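Local coordinates for protein beta-glucanase (PDB 6EUG) that probably hydrolyses beta-1,3-linked galactose chains of arabinogalactan, this chain being the family 43 glycosidase part of a longer two-family protein, at residues Thr81-Tyr84 and Asn85-Ser88; Ala165-Leu168 and Asn169-Arg172; Glu194-Lys198 and Gly199-Lys203. One frame throughout, in Å; residues are numbered along the deposited sequence. Where two conformers were deposited one is given.

Contact 1: residues Thr81-Tyr84 and Asn85-Ser88; sequences TDLY and NWKS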
ATOM      1  N   THR A  81      10.293  -4.544  20.831  1.00 23.17           N
ATOM      2  CA  THR A  81       9.268  -4.878  21.825  1.00 23.09           C
ATOM      3  C   THR A  81       8.461  -3.628  22.238  1.00 23.13           C
ATOM      4  O   THR A  81       7.383  -3.771  22.840  1.00 26.14           O
ATOM      5  CB  THR A  81       9.901  -5.482  23.082  1.00 27.97           C
ATOM      6  OG1 THR A  81      10.862  -4.561  23.599  1.00 32.45           O
ATOM      7  CG2 THR A  81      10.600  -6.802  22.766  1.00 29.19           C
ATOM      8  N   ASP A  82       8.963  -2.428  21.923  1.00 22.17           N
ATOM      9  CA  ASP A  82       8.435  -1.171  22.524  1.00 23.08           C
ATOM     10  C   ASP A  82       8.020  -0.028  21.559  1.00 23.12           C
ATOM     11  O   ASP A  82       7.525   1.010  22.021  1.00 22.76           O
ATOM     12  CB  ASP A  82       9.403  -0.644  23.620  1.00 26.50           C
ATOM     13  CG  ASP A  82      10.783  -0.211  23.077  1.00 25.96           C
ATOM     14  OD1 ASP A  82      10.956  -0.066  21.846  1.00 24.51           O
ATOM     15  OD2 ASP A  82      11.715  -0.012  23.900  1.00 31.21           O
ATOM     16  N   LEU A  83       8.218  -0.237  20.244  1.00 22.04           N
ATOM     17  CA  LEU A  83       8.012   0.773  19.180  1.00 21.71           C
ATOM     18  C   LEU A  83       8.961   1.997  19.184  1.00 22.87           C
ATOM     19  O   LEU A  83       8.741   2.943  18.395  1.00 22.30           O
ATOM     20  CB  LEU A  83       6.528   1.222  19.109  1.00 21.01           C
ATOM     21  CG  LEU A  83       5.565   0.071  18.781  1.00 21.72           C
ATOM     22  CD1 LEU A  83       4.120   0.492  19.059  1.00 26.40           C
ATOM     23  CD2 LEU A  83       5.693  -0.393  17.334  1.00 21.86           C
ATOM     24  N   TYR A  84       9.996   1.974  20.034  1.00 21.85           N
ATOM     25  CA  TYR A  84      11.009   3.044  20.106  1.00 21.10           C
ATOM     26  C   TYR A  84      12.382   2.568  19.661  1.00 22.00           C
ATOM     27  O   TYR A  84      13.080   3.297  18.950  1.00 24.95           O
ATOM     28  CB  TYR A  84      11.151   3.591  21.536  1.00 21.05           C
ATOM     29  CG  TYR A  84       9.913   4.212  22.145  1.00 24.69           C
ATOM     30  CD1 TYR A  84       9.440   5.432  21.694  1.00 30.81           C
ATOM     31  CD2 TYR A  84       9.250   3.615  23.219  1.00 29.29           C
ATOM     32  CE1 TYR A  84       8.323   6.019  22.256  1.00 32.76           C
ATOM     33  CE2 TYR A  84       8.125   4.207  23.791  1.00 29.87           C
ATOM     34  CZ  TYR A  84       7.674   5.408  23.299  1.00 30.20           C
ATOM     35  OH  TYR A  84       6.565   6.032  23.820  1.00 34.49           O
ATOM     36  N   ASN A  85      12.774   1.368  20.109  1.00 21.40           N
ATOM     37  CA  ASN A  85      14.123   0.812  19.884  1.00 23.92           C
ATOM     38  C   ASN A  85      14.037  -0.335  18.855  1.00 19.74           C
ATOM     39  O   ASN A  85      13.403  -1.376  19.101  1.00 21.59           O
ATOM     40  CB  ASN A  85      14.715   0.306  21.203  1.00 24.88           C
ATOM     41  CG  ASN A  85      14.915   1.419  22.223  1.00 27.74           C
ATOM     42  OD1 ASN A  85      14.175   1.526  23.205  1.00 36.27           O
ATOM     43  ND2 ASN A  85      15.883   2.269  21.982  1.00 26.36           N
ATOM     44  N   TRP A  86      14.686  -0.131  17.713  1.00 18.78           N
ATOM     45  CA  TRP A  86      14.544  -1.033  16.549  1.00 17.78           C
ATOM     46  C   TRP A  86      15.873  -1.770  16.257  1.00 18.22           C
ATOM     47  O   TRP A  86      16.908  -1.130  16.007  1.00 20.18           O
ATOM     48  CB  TRP A  86      14.103  -0.214  15.333  1.00 17.92           C
ATOM     49  CG  TRP A  86      12.695   0.290  15.458  1.00 20.10           C
ATOM     50  CD1 TRP A  86      12.320   1.533  15.833  1.00 19.97           C
ATOM     51  CD2 TRP A  86      11.489  -0.449  15.250  1.00 17.65           C
ATOM     52  NE1 TRP A  86      10.944   1.629  15.872  1.00 20.56           N
ATOM     53  CE2 TRP A  86      10.406   0.427  15.511  1.00 18.42           C
ATOM     54  CE3 TRP A  86      11.212  -1.762  14.833  1.00 19.33           C
ATOM     55  CZ2 TRP A  86       9.060   0.011  15.435  1.00 17.37           C
ATOM     56  CZ3 TRP A  86       9.883  -2.178  14.731  1.00 17.35           C
ATOM     57  CH2 TRP A  86       8.821  -1.293  15.029  1.00 17.16           C
ATOM     58  N   LYS A  87      15.826  -3.101  16.310  1.00 17.72           N
ATOM     59  CA  LYS A  87      16.942  -3.988  15.958  1.00 19.80           C
ATOM     60  C   LYS A  87      16.885  -4.377  14.448  1.00 19.28           C
ATOM     61  O   LYS A  87      15.853  -4.853  13.966  1.00 19.63           O
ATOM     62  CB  LYS A  87      16.826  -5.276  16.775  1.00 22.19           C
ATOM     63  CG  LYS A  87      17.942  -6.291  16.526  1.00 25.50           C
ATOM     64  CD  LYS A  87      17.600  -7.630  17.180  1.00 30.25           C
ATOM     65  CE  LYS A  87      18.808  -8.543  17.181  1.00 39.85           C
ATOM     66  NZ  LYS A  87      18.496  -9.844  17.829  1.00 54.01           N
ATOM     67  N   SER A  88      17.997  -4.189  13.731  1.00 18.97           N
ATOM     68  CA  SER A  88      18.107  -4.660  12.361  1.00 16.90           C
ATOM     69  C   SER A  88      18.053  -6.193  12.266  1.00 18.11           C
ATOM     70  O   SER A  88      18.903  -6.893  12.863  1.00 20.48           O
ATOM     71  CB  SER A  88      19.377  -4.108  11.694  1.00 16.89           C
ATOM     72  OG  SER A  88      19.568  -4.682  10.397  1.00 17.92           O
TER
HETATM   73  O   HOH W   1      12.931  -3.100  21.280  1.00 32.62           O
HETATM   74  O   HOH W   2       9.795   4.402  16.372  1.00 23.26           O

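Contact 2: residues Ala165-Leu168 and Asn169-Arg172; sequences AYPL and NMTR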
ATOM      1  N   ALA A 165     -11.515 -11.805 -15.411  1.00 19.33           N
ATOM      2  CA  ALA A 165     -12.651 -11.516 -14.509  1.00 20.25           C
ATOM      3  C   ALA A 165     -13.042 -10.031 -14.542  1.00 19.41           C
ATOM      4  O   ALA A 165     -12.169  -9.144 -14.540  1.00 19.32           O
ATOM      5  CB  ALA A 165     -12.338 -11.943 -13.070  1.00 22.83           C
ATOM      6  N   TYR A 166     -14.345  -9.780 -14.577  1.00 17.73           N
ATOM      7  CA  TYR A 166     -14.903  -8.446 -14.439  1.00 18.48           C
ATOM      8  C   TYR A 166     -15.123  -8.091 -12.961  1.00 17.46           C
ATOM      9  O   TYR A 166     -15.383  -8.959 -12.132  1.00 17.83           O
ATOM     10  CB  TYR A 166     -16.272  -8.343 -15.130  1.00 20.08           C
ATOM     11  CG  TYR A 166     -16.256  -8.297 -16.624  1.00 22.44           C
ATOM     12  CD1 TYR A 166     -16.025  -7.089 -17.305  1.00 25.69           C
ATOM     13  CD2 TYR A 166     -16.484  -9.447 -17.373  1.00 29.76           C
ATOM     14  CE1 TYR A 166     -16.016  -7.029 -18.703  1.00 29.19           C
ATOM     15  CE2 TYR A 166     -16.480  -9.409 -18.766  1.00 37.39           C
ATOM     16  CZ  TYR A 166     -16.241  -8.202 -19.423  1.00 35.11           C
ATOM     17  OH  TYR A 166     -16.228  -8.189 -20.792  1.00 39.58           O
ATOM     18  N   PRO A 167     -15.091  -6.796 -12.626  1.00 16.56           N
ATOM     19  CA  PRO A 167     -15.431  -6.405 -11.259  1.00 17.01           C
ATOM     20  C   PRO A 167     -16.907  -6.718 -10.963  1.00 19.77           C
ATOM     21  O   PRO A 167     -17.765  -6.560 -11.859  1.00 17.85           O
ATOM     22  CB  PRO A 167     -15.241  -4.875 -11.262  1.00 17.52           C
ATOM     23  CG  PRO A 167     -14.502  -4.565 -12.501  1.00 17.35           C
ATOM     24  CD  PRO A 167     -14.838  -5.631 -13.492  1.00 17.58           C
ATOM     25  N   LEU A 168     -17.196  -7.144  -9.732  1.00 18.33           N
ATOM     26  CA  LEU A 168     -18.561  -7.481  -9.307  1.00 19.20           C
ATOM     27  C   LEU A 168     -19.508  -6.285  -9.488  1.00 19.43           C
ATOM     28  O   LEU A 168     -20.675  -6.471  -9.769  1.00 21.98           O
ATOM     29  CB  LEU A 168     -18.562  -7.967  -7.850  1.00 24.23           C
ATOM     30  CG  LEU A 168     -19.843  -8.376  -7.155  1.00 35.19           C
ATOM     31  CD1 LEU A 168     -20.368  -9.675  -7.739  1.00 45.31           C
ATOM     32  CD2 LEU A 168     -19.517  -8.542  -5.671  1.00 42.99           C
ATOM     33  N   ASN A 169     -18.994  -5.068  -9.348  1.00 17.59           N
ATOM     34  CA  ASN A 169     -19.812  -3.855  -9.407  1.00 18.96           C
ATOM     35  C   ASN A 169     -19.811  -3.125 -10.762  1.00 18.13           C
ATOM     36  O   ASN A 169     -20.313  -2.018 -10.846  1.00 24.33           O
ATOM     37  CB  ASN A 169     -19.459  -2.888  -8.247  1.00 19.88           C
ATOM     38  CG  ASN A 169     -18.074  -2.272  -8.371  1.00 19.18           C
ATOM     39  OD1 ASN A 169     -17.117  -2.921  -8.793  1.00 16.32           O
ATOM     40  ND2 ASN A 169     -17.947  -1.036  -7.920  1.00 20.73           N
ATOM     41  N   MET A 170     -19.279  -3.760 -11.807  0.50 17.63           N
ATOM     42  CA  MET A 170     -19.385  -3.256 -13.170  0.50 21.25           C
ATOM     43  C   MET A 170     -20.745  -3.685 -13.706  0.50 21.01           C
ATOM     44  O   MET A 170     -21.095  -4.863 -13.624  0.50 21.80           O
ATOM     45  CB  MET A 170     -18.254  -3.817 -14.028  0.50 23.50           C
ATOM     46  CG  MET A 170     -18.076  -3.123 -15.366  0.50 22.27           C
ATOM     47  SD  MET A 170     -16.375  -3.199 -15.992  0.50 24.06           S
ATOM     48  CE  MET A 170     -16.567  -2.433 -17.599  0.50 17.06           C
ATOM     49  N   THR A 171     -21.515  -2.735 -14.240  1.00 21.15           N
ATOM     50  CA  THR A 171     -22.904  -2.999 -14.615  1.00 21.15           C
ATOM     51  C   THR A 171     -23.033  -3.746 -15.951  1.00 23.99           C
ATOM     52  O   THR A 171     -22.081  -3.790 -16.754  1.00 21.30           O
ATOM     53  CB  THR A 171     -23.754  -1.690 -14.714  1.00 22.88           C
ATOM     54  OG1 THR A 171     -23.369  -0.929 -15.861  1.00 25.12           O
ATOM     55  CG2 THR A 171     -23.600  -0.832 -13.458  1.00 21.86           C
ATOM     56  N   ARG A 172     -24.231  -4.303 -16.192  1.00 28.23           N
ATOM     57  CA  ARG A 172     -24.554  -4.959 -17.483  1.00 27.28           C
ATOM     58  C   ARG A 172     -24.209  -4.080 -18.684  1.00 23.74           C
ATOM     59  O   ARG A 172     -23.527  -4.527 -19.645  1.00 25.00           O
ATOM     60  CB  ARG A 172     -26.050  -5.301 -17.580  1.00 32.59           C
ATOM     61  CG  ARG A 172     -26.447  -6.348 -16.593  1.00 35.07           C
ATOM     62  CD  ARG A 172     -27.869  -6.805 -16.796  1.00 40.29           C
ATOM     63  NE  ARG A 172     -28.348  -7.414 -15.562  1.00 46.22           N
ATOM     64  CZ  ARG A 172     -29.530  -7.989 -15.431  1.00 44.79           C
ATOM     65  NH1 ARG A 172     -30.359  -8.051 -16.473  1.00 36.74           N
ATOM     66  NH2 ARG A 172     -29.892  -8.507 -14.258  1.00 51.32           N
TER

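Contact 3: residues Glu194-Lys198 and Gly199-Lys203; sequences EAIAK and GMFVK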
ATOM      1  N   GLU A 194     -15.235  10.182 -19.161  1.00 15.53           N
ATOM      2  CA  GLU A 194     -16.456   9.372 -19.061  1.00 15.96           C
ATOM      3  C   GLU A 194     -16.129   7.891 -19.379  1.00 18.64           C
ATOM      4  O   GLU A 194     -16.595   6.967 -18.698  1.00 15.82           O
ATOM      5  CB  GLU A 194     -17.549   9.930 -20.012  1.00 17.62           C
ATOM      6  CG  GLU A 194     -18.816   9.076 -20.029  1.00 17.92           C
ATOM      7  CD  GLU A 194     -19.774   9.328 -21.178  1.00 17.76           C
ATOM      8  OE1 GLU A 194     -19.399   9.843 -22.259  1.00 19.11           O
ATOM      9  OE2 GLU A 194     -20.920   8.925 -21.003  1.00 19.78           O
ATOM     10  N   ALA A 195     -15.325   7.677 -20.428  1.00 16.42           N
ATOM     11  CA  ALA A 195     -14.986   6.293 -20.838  1.00 16.59           C
ATOM     12  C   ALA A 195     -14.201   5.559 -19.717  1.00 17.25           C
ATOM     13  O   ALA A 195     -14.499   4.409 -19.371  1.00 15.53           O
ATOM     14  CB  ALA A 195     -14.214   6.276 -22.153  1.00 18.50           C
ATOM     15  N   ILE A 196     -13.261   6.260 -19.101  1.00 16.00           N
ATOM     16  CA  ILE A 196     -12.517   5.694 -17.970  1.00 15.73           C
ATOM     17  C   ILE A 196     -13.489   5.347 -16.832  1.00 14.69           C
ATOM     18  O   ILE A 196     -13.415   4.258 -16.272  1.00 15.29           O
ATOM     19  CB  ILE A 196     -11.435   6.673 -17.476  1.00 16.68           C
ATOM     20  CG1 ILE A 196     -10.361   6.848 -18.573  1.00 16.90           C
ATOM     21  CG2 ILE A 196     -10.861   6.235 -16.138  1.00 18.35           C
ATOM     22  CD1 ILE A 196      -9.534   5.598 -18.863  1.00 17.45           C
ATOM     23  N   ALA A 197     -14.400   6.273 -16.518  1.00 14.47           N
ATOM     24  CA  ALA A 197     -15.357   6.082 -15.438  1.00 15.79           C
ATOM     25  C   ALA A 197     -16.221   4.829 -15.658  1.00 17.41           C
ATOM     26  O   ALA A 197     -16.509   4.088 -14.704  1.00 18.49           O
ATOM     27  CB  ALA A 197     -16.202   7.328 -15.252  1.00 18.24           C
ATOM     28  N   LYS A 198     -16.617   4.601 -16.914  1.00 17.36           N
ATOM     29  CA  LYS A 198     -17.427   3.447 -17.310  1.00 18.94           C
ATOM     30  C   LYS A 198     -16.674   2.165 -17.582  1.00 18.65           C
ATOM     31  O   LYS A 198     -17.275   1.135 -17.929  1.00 22.00           O
ATOM     32  CB  LYS A 198     -18.314   3.823 -18.514  1.00 21.48           C
ATOM     33  CG  LYS A 198     -19.367   4.881 -18.166  1.00 22.23           C
ATOM     34  CD  LYS A 198     -20.257   5.253 -19.371  1.00 26.47           C
ATOM     35  CE  LYS A 198     -21.619   5.885 -19.022  1.00 31.37           C
ATOM     36  NZ  LYS A 198     -21.610   7.264 -18.451  1.00 32.34           N
ATOM     37  N   GLY A 199     -15.357   2.203 -17.465  1.00 16.18           N
ATOM     38  CA  GLY A 199     -14.540   0.972 -17.508  1.00 15.67           C
ATOM     39  C   GLY A 199     -13.707   0.629 -18.733  1.00 15.31           C
ATOM     40  O   GLY A 199     -13.286  -0.541 -18.910  1.00 18.01           O
ATOM     41  N   MET A 200     -13.391   1.621 -19.529  1.00 16.56           N
ATOM     42  CA  MET A 200     -12.600   1.427 -20.732  1.00 17.25           C
ATOM     43  C   MET A 200     -11.282   0.702 -20.462  1.00 16.20           C
ATOM     44  O   MET A 200     -10.915  -0.194 -21.197  1.00 17.73           O
ATOM     45  CB  MET A 200     -12.345   2.783 -21.408  1.00 17.83           C
ATOM     46  CG  MET A 200     -11.468   2.722 -22.653  1.00 18.70           C
ATOM     47  SD  MET A 200     -11.415   4.240 -23.654  1.00 20.00           S
ATOM     48  CE  MET A 200     -10.569   5.353 -22.544  1.00 17.87           C
ATOM     49  N   PHE A 201     -10.570   1.116 -19.420  1.00 14.41           N
ATOM     50  CA  PHE A 201      -9.271   0.436 -19.110  1.00 13.67           C
ATOM     51  C   PHE A 201      -9.435  -0.918 -18.425  1.00 13.96           C
ATOM     52  O   PHE A 201      -8.508  -1.780 -18.488  1.00 15.92           O
ATOM     53  CB  PHE A 201      -8.306   1.379 -18.326  1.00 15.16           C
ATOM     54  CG  PHE A 201      -7.646   2.481 -19.166  1.00 15.59           C
ATOM     55  CD1 PHE A 201      -7.806   2.598 -20.556  1.00 14.34           C
ATOM     56  CD2 PHE A 201      -6.847   3.423 -18.533  1.00 15.72           C
ATOM     57  CE1 PHE A 201      -7.172   3.636 -21.263  1.00 16.28           C
ATOM     58  CE2 PHE A 201      -6.212   4.449 -19.230  1.00 16.67           C
ATOM     59  CZ  PHE A 201      -6.373   4.555 -20.592  1.00 15.29           C
ATOM     60  N   VAL A 202     -10.564  -1.141 -17.752  1.00 14.24           N
ATOM     61  CA  VAL A 202     -10.878  -2.486 -17.285  1.00 14.99           C
ATOM     62  C   VAL A 202     -10.977  -3.466 -18.480  1.00 15.23           C
ATOM     63  O   VAL A 202     -10.348  -4.549 -18.469  1.00 17.94           O
ATOM     64  CB  VAL A 202     -12.187  -2.536 -16.456  1.00 15.81           C
ATOM     65  CG1 VAL A 202     -12.517  -3.965 -16.030  1.00 16.39           C
ATOM     66  CG2 VAL A 202     -12.105  -1.635 -15.214  1.00 17.15           C
ATOM     67  N   LYS A 203     -11.748  -3.085 -19.494  1.00 15.71           N
ATOM     68  CA  LYS A 203     -11.909  -3.918 -20.719  1.00 16.34           C
ATOM     69  C   LYS A 203     -10.559  -4.109 -21.450  1.00 17.74           C
ATOM     70  O   LYS A 203     -10.239  -5.217 -21.872  1.00 21.10           O
ATOM     71  CB  LYS A 203     -12.987  -3.300 -21.646  1.00 20.14           C
TER
HETATM   72  O   HOH W   3     -11.363   2.318 -16.918  1.00 16.81           O

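Contact 1: residues Thr81-Tyr84 and Asn85-Ser88
One carboxylate oxygen, Asp82 OD1, accepts the backbone N-H of both Tyr84 and Asn85, so a single side chain grips two successive amides of the bend. The bond from Asn85 N to Asp82 OD1 is 2.9 Å long and nearly straight, 171° at the hydrogen, and arrives on the syn side close to the carboxylate plane. Tyr84 N, also 2.9 Å from Asp82 OD1, comes from well above that plane and makes this an Asx turn. With CG of Asp82 between its own N and carbonyl carbon (chi1 65°), the carboxylate turns forward over the bend to meet these amides. Leu83 and Trp86 then lie side by side, with Leu83 CD2 3.9 Å from Trp86 CZ2. A water in the indole plane accepts from Trp86 NE1 at 3.0 Å and donates to Leu83 O at 2.7 Å; another joins Thr81 N to Asn85 O. Around the bend, Trp59 meets the Trp86 ring edge-to-face, and Tyr84 OH bonds to Phe373 N near the C terminus. This is the connection between strands 74-80 and 87-94 of a propeller blade. With two N-H groups converging on OD1, Asp82 is probably held as the charged carboxylate.

Contact 2: residues Ala165-Leu168 and Asn169-Arg172
Pro167 and Met170 are the two ends of a type I beta turn, with Leu168 and Asn169 at its corners. The chain enters extended, folds back at the corner pair and leaves extended again from Met170. Closing the turn is the bond from Met170 N to Pro167 O, 3.2 Å long and fairly straight at 165°, although the donor stands well above the carbonyl plane instead of using a lone pair. Met170 CB lies 3.9 Å from Pro167 CD, so the side chain starts out against the proline ring.

That side chain carries most of the apolar contact. Its CG is turned away from the backbone N (chi1 -167°) and the chain beyond runs extended, which takes the sulfur past the CD corner of the proline to the tyrosine. Met170 SD is 3.8 Å from Pro167 CD and 4.1 Å from Tyr166 CD1. It meets the phenol ring at its edge, 5.4 Å from SD to the Tyr166 centroid and 78° off the ring normal: a Met-aromatic contact made near the ring plane. Met170 was modelled in two conformers, so these sulfur contacts hold for one of them. On the corner, Asn169 OD1 packs 3.7 Å from Pro167 CB, while Asn169 ND2 bonds to Arg255 O.

Strand 252-256 also holds the lead-in, where Tyr253 OH bonds to Ala165 O, and the turn itself, where Leu168 pairs with Tyr253 through the backbone. Just past the turn, Thr171 is the N-cap of helix 172-176; its hydroxyl caps a backbone N of the first turn, and its own N bonds to Glu174 OE1. This exchange is consistent with a capping box, so the arrangement is a type I turn leading into a capped helix start.

Contact 3: residues Glu194-Lys198 and Gly199-Lys203
Ile196 and Gly199 form part of a Schellman motif that ends helix 190-197 and turns the chain directly into helix 200-205, for which Gly199 is also the N-cap. Two backbone bonds close it: Met200 N to Ala195 O at 3.0 Å, and Gly199 N to Ile196 O at 3.1 Å. Gly199 has a positive phi of 106°, a backbone shape that glycine adopts readily. Ile196 O is heavily used, taking also a water that in turn accepts from Phe201 N, and Arg255 NH2; Arg255 NH1 holds Ala197 O. The outer side is looser. There Lys198 bends at its last torsion (chi4 70°) and NZ makes a salt bridge of 3.1 Å to Glu194 OE2, on that oxygen's anti lone pair, one helical turn back. The inner side is tight: the methionine chain comes alongside Ala195, with Met200 SD 3.8 Å from Ala195 CB, and Trp179 and Trp192 pack around it. Met200 CE also reaches the isoleucine tip, 3.8 Å from Ile196 CD1. Ile196 CD1 makes a CH-pi contact with Phe201, 3.4 Å from the ring centroid and almost squarely over the face.

Overall arrangement
Running from the N terminus, the three contacts come in series; none nests within or crosses another. Contact 1 closes the tight connection between strands 74-80 and 87-94, on the first four-stranded sheet of the five-bladed propeller characteristic of family 43. Contact 2 follows the second blade and precedes helix 172-176, and contact 3 joins helices 190-197 and 200-205, the last two before the third blade. Contact 1 lies across the chain's centre from the others, about 45 Å from contact 2 between centres. Contacts 2 and 3 touch, Pro167 CD lying 3.8 Å from Val202 CG1. Arg255 of the third blade bonds to both, tying the helical segment between the second and third blades to strand 252-256.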